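Local coordinates for protein GDNF family receptor alpha-3 (PDB 2GH0) that binds the neuronal growth factor artemin as a cell-surface co-receptor and thereby brings about autophosphorylation and activation of the RET receptor, at residues P124-I127 against L128-A132. Numbering follows the deposited sequence.
Sequences PMDI and LGTCA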
ATOM      1  N   PRO C 124      16.376  37.233 -48.243  1.00 35.97           N
ATOM      2  CA  PRO C 124      15.803  38.602 -48.457  1.00 35.83           C
ATOM      3  C   PRO C 124      15.605  38.910 -49.940  1.00 35.55           C
ATOM      4  O   PRO C 124      16.512  38.673 -50.736  1.00 36.82           O
ATOM      5  CB  PRO C 124      16.845  39.532 -47.767  1.00 37.26           C
ATOM      6  CG  PRO C 124      18.152  38.745 -47.767  1.00 37.34           C
ATOM      7  CD  PRO C 124      17.744  37.273 -47.678  1.00 36.42           C
ATOM      8  N   MET C 125      14.421  39.381 -50.317  1.00 34.50           N
ATOM      9  CA  MET C 125      14.104  39.724 -51.695  1.00 34.42           C
ATOM     10  C   MET C 125      14.560  41.130 -52.040  1.00 33.91           C
ATOM     11  O   MET C 125      14.542  41.511 -53.173  1.00 31.39           O
ATOM     12  CB  MET C 125      12.591  39.688 -51.885  1.00 35.77           C
ATOM     13  CG  MET C 125      12.024  38.282 -51.953  1.00 41.41           C
ATOM     14  SD  MET C 125      12.797  37.182 -53.220  1.00 51.98           S
ATOM     15  CE  MET C 125      12.144  37.976 -54.690  1.00 47.98           C
ATOM     16  N   ASP C 126      14.870  41.918 -51.017  1.00 33.47           N
ATOM     17  CA  ASP C 126      15.413  43.258 -51.231  1.00 33.97           C
ATOM     18  C   ASP C 126      16.276  43.636 -50.008  1.00 32.55           C
ATOM     19  O   ASP C 126      16.282  42.929 -49.015  1.00 34.11           O
ATOM     20  CB  ASP C 126      14.292  44.254 -51.454  1.00 33.52           C
ATOM     21  CG  ASP C 126      13.303  44.327 -50.269  1.00 37.35           C
ATOM     22  OD1 ASP C 126      13.699  44.145 -49.099  1.00 38.27           O
ATOM     23  OD2 ASP C 126      12.082  44.590 -50.513  1.00 38.02           O
ATOM     24  N   ILE C 127      16.983  44.739 -50.126  1.00 31.10           N
ATOM     25  CA  ILE C 127      17.869  45.310 -49.088  1.00 32.80           C
ATOM     26  C   ILE C 127      17.155  45.650 -47.786  1.00 33.33           C
ATOM     27  O   ILE C 127      17.785  45.688 -46.701  1.00 32.99           O
ATOM     28  CB  ILE C 127      18.592  46.561 -49.688  1.00 33.32           C
ATOM     29  CG1 ILE C 127      19.925  46.924 -48.976  1.00 39.29           C
ATOM     30  CG2 ILE C 127      17.701  47.807 -49.799  1.00 29.70           C
ATOM     31  CD1 ILE C 127      20.545  45.781 -48.362  1.00 45.49           C
ATOM     32  N   LEU C 128      15.825  45.812 -47.878  1.00 32.30           N
ATOM     33  CA  LEU C 128      14.985  46.260 -46.725  1.00 32.59           C
ATOM     34  C   LEU C 128      14.685  45.165 -45.760  1.00 32.71           C
ATOM     35  O   LEU C 128      14.358  45.388 -44.558  1.00 32.34           O
ATOM     36  CB  LEU C 128      13.674  46.786 -47.297  1.00 32.36           C
ATOM     37  CG  LEU C 128      13.655  48.253 -47.754  1.00 34.40           C
ATOM     38  CD1 LEU C 128      14.856  49.139 -47.437  1.00 32.16           C
ATOM     39  CD2 LEU C 128      13.027  48.485 -49.056  1.00 35.05           C
ATOM     40  N   GLY C 129      14.767  43.949 -46.273  1.00 32.48           N
ATOM     41  CA  GLY C 129      14.458  42.770 -45.497  1.00 32.88           C
ATOM     42  C   GLY C 129      13.126  42.145 -45.795  1.00 32.56           C
ATOM     43  O   GLY C 129      12.644  41.364 -45.008  1.00 35.26           O
ATOM     44  N   THR C 130      12.523  42.457 -46.923  1.00 32.06           N
ATOM     45  CA  THR C 130      11.353  41.696 -47.322  1.00 33.13           C
ATOM     46  C   THR C 130      11.759  40.224 -47.541  1.00 34.21           C
ATOM     47  O   THR C 130      12.778  39.982 -48.210  1.00 32.36           O
ATOM     48  CB  THR C 130      10.744  42.292 -48.567  1.00 33.67           C
ATOM     49  OG1 THR C 130      10.324  43.629 -48.222  1.00 34.54           O
ATOM     50  CG2 THR C 130       9.540  41.493 -48.990  1.00 33.57           C
ATOM     51  N   CYS C 131      10.983  39.282 -46.983  1.00 32.77           N
ATOM     52  CA  CYS C 131      11.313  37.858 -47.086  1.00 34.65           C
ATOM     53  C   CYS C 131      10.834  37.313 -48.444  1.00 34.39           C
ATOM     54  O   CYS C 131       9.823  37.781 -48.997  1.00 32.95           O
ATOM     55  CB  CYS C 131      10.637  37.061 -45.937  1.00 34.96           C
ATOM     56  SG  CYS C 131      11.345  37.522 -44.278  1.00 38.90           S
ATOM     57  N   ALA C 132      11.474  36.243 -48.916  1.00 33.87           N
ATOM     58  CA  ALA C 132      11.099  35.718 -50.212  1.00 35.25           C
ATOM     59  C   ALA C 132       9.637  35.192 -50.251  1.00 34.61           C
ATOM     60  O   ALA C 132       9.003  35.217 -51.304  1.00 36.21           O
ATOM     61  CB  ALA C 132      12.107  34.618 -50.670  1.00 37.01           C
TER
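Asp126 bridges the start of a tight turn to Thr130 through its carboxylate, which grips both the backbone and the side chain of that residue. OD1 of Asp126 accepts the backbone N-H of Thr130 at 3.0 Å in a fairly straight bond. The donor sits on the syn side, tilted 34° out of the carboxylate plane. OD2 of Asp126 takes the hydroxyl OG1 of Thr130, also at 3.0 Å and also from the syn side. Both oxygens are therefore used, which should fix the rotation of the carboxylate. OD1 is reached by two more amides, Leu128 N and Gly129 N, but both bonds are weak and bent. With chi1 at 59°, CG of Asp126 lies between its own backbone N and carbonyl carbon, and this folds the carboxylate back over the following amides. Three backbone N-H groups lie close round OD1, one of them well aimed, and they probably stabilise its negative charge.

The backbone under this carboxylate is a type I beta turn from Asp126 to Gly129. The weak bond from Leu128 N to Asp126 OD1 resembles an Asx turn. Gly129 N closes the beta turn on Asp126 O at 3.3 Å. Gly129 takes a positive phi. Just outside the turn, Met125 N before it donates to Thr130 O after it at 2.7 Å, nearly straight, and Pro124 and Cys131 form a single beta bridge.

Where the two arms leave the turn, Met125 lies against Ala132. Bends at chi2 and chi3 turn its chain, with SD 3.7 Å from Ala132 CB. Met125 CG comes tighter than usual to Ala132 CA, at 3.2 Å. The loop joins helix 109-121 to helix 135-143 in a GDNF/GAS1 domain. The Cys131-Cys190 disulfide ties it to helix 189-205, and Pro124 packs on Pro189 and Cys190 there.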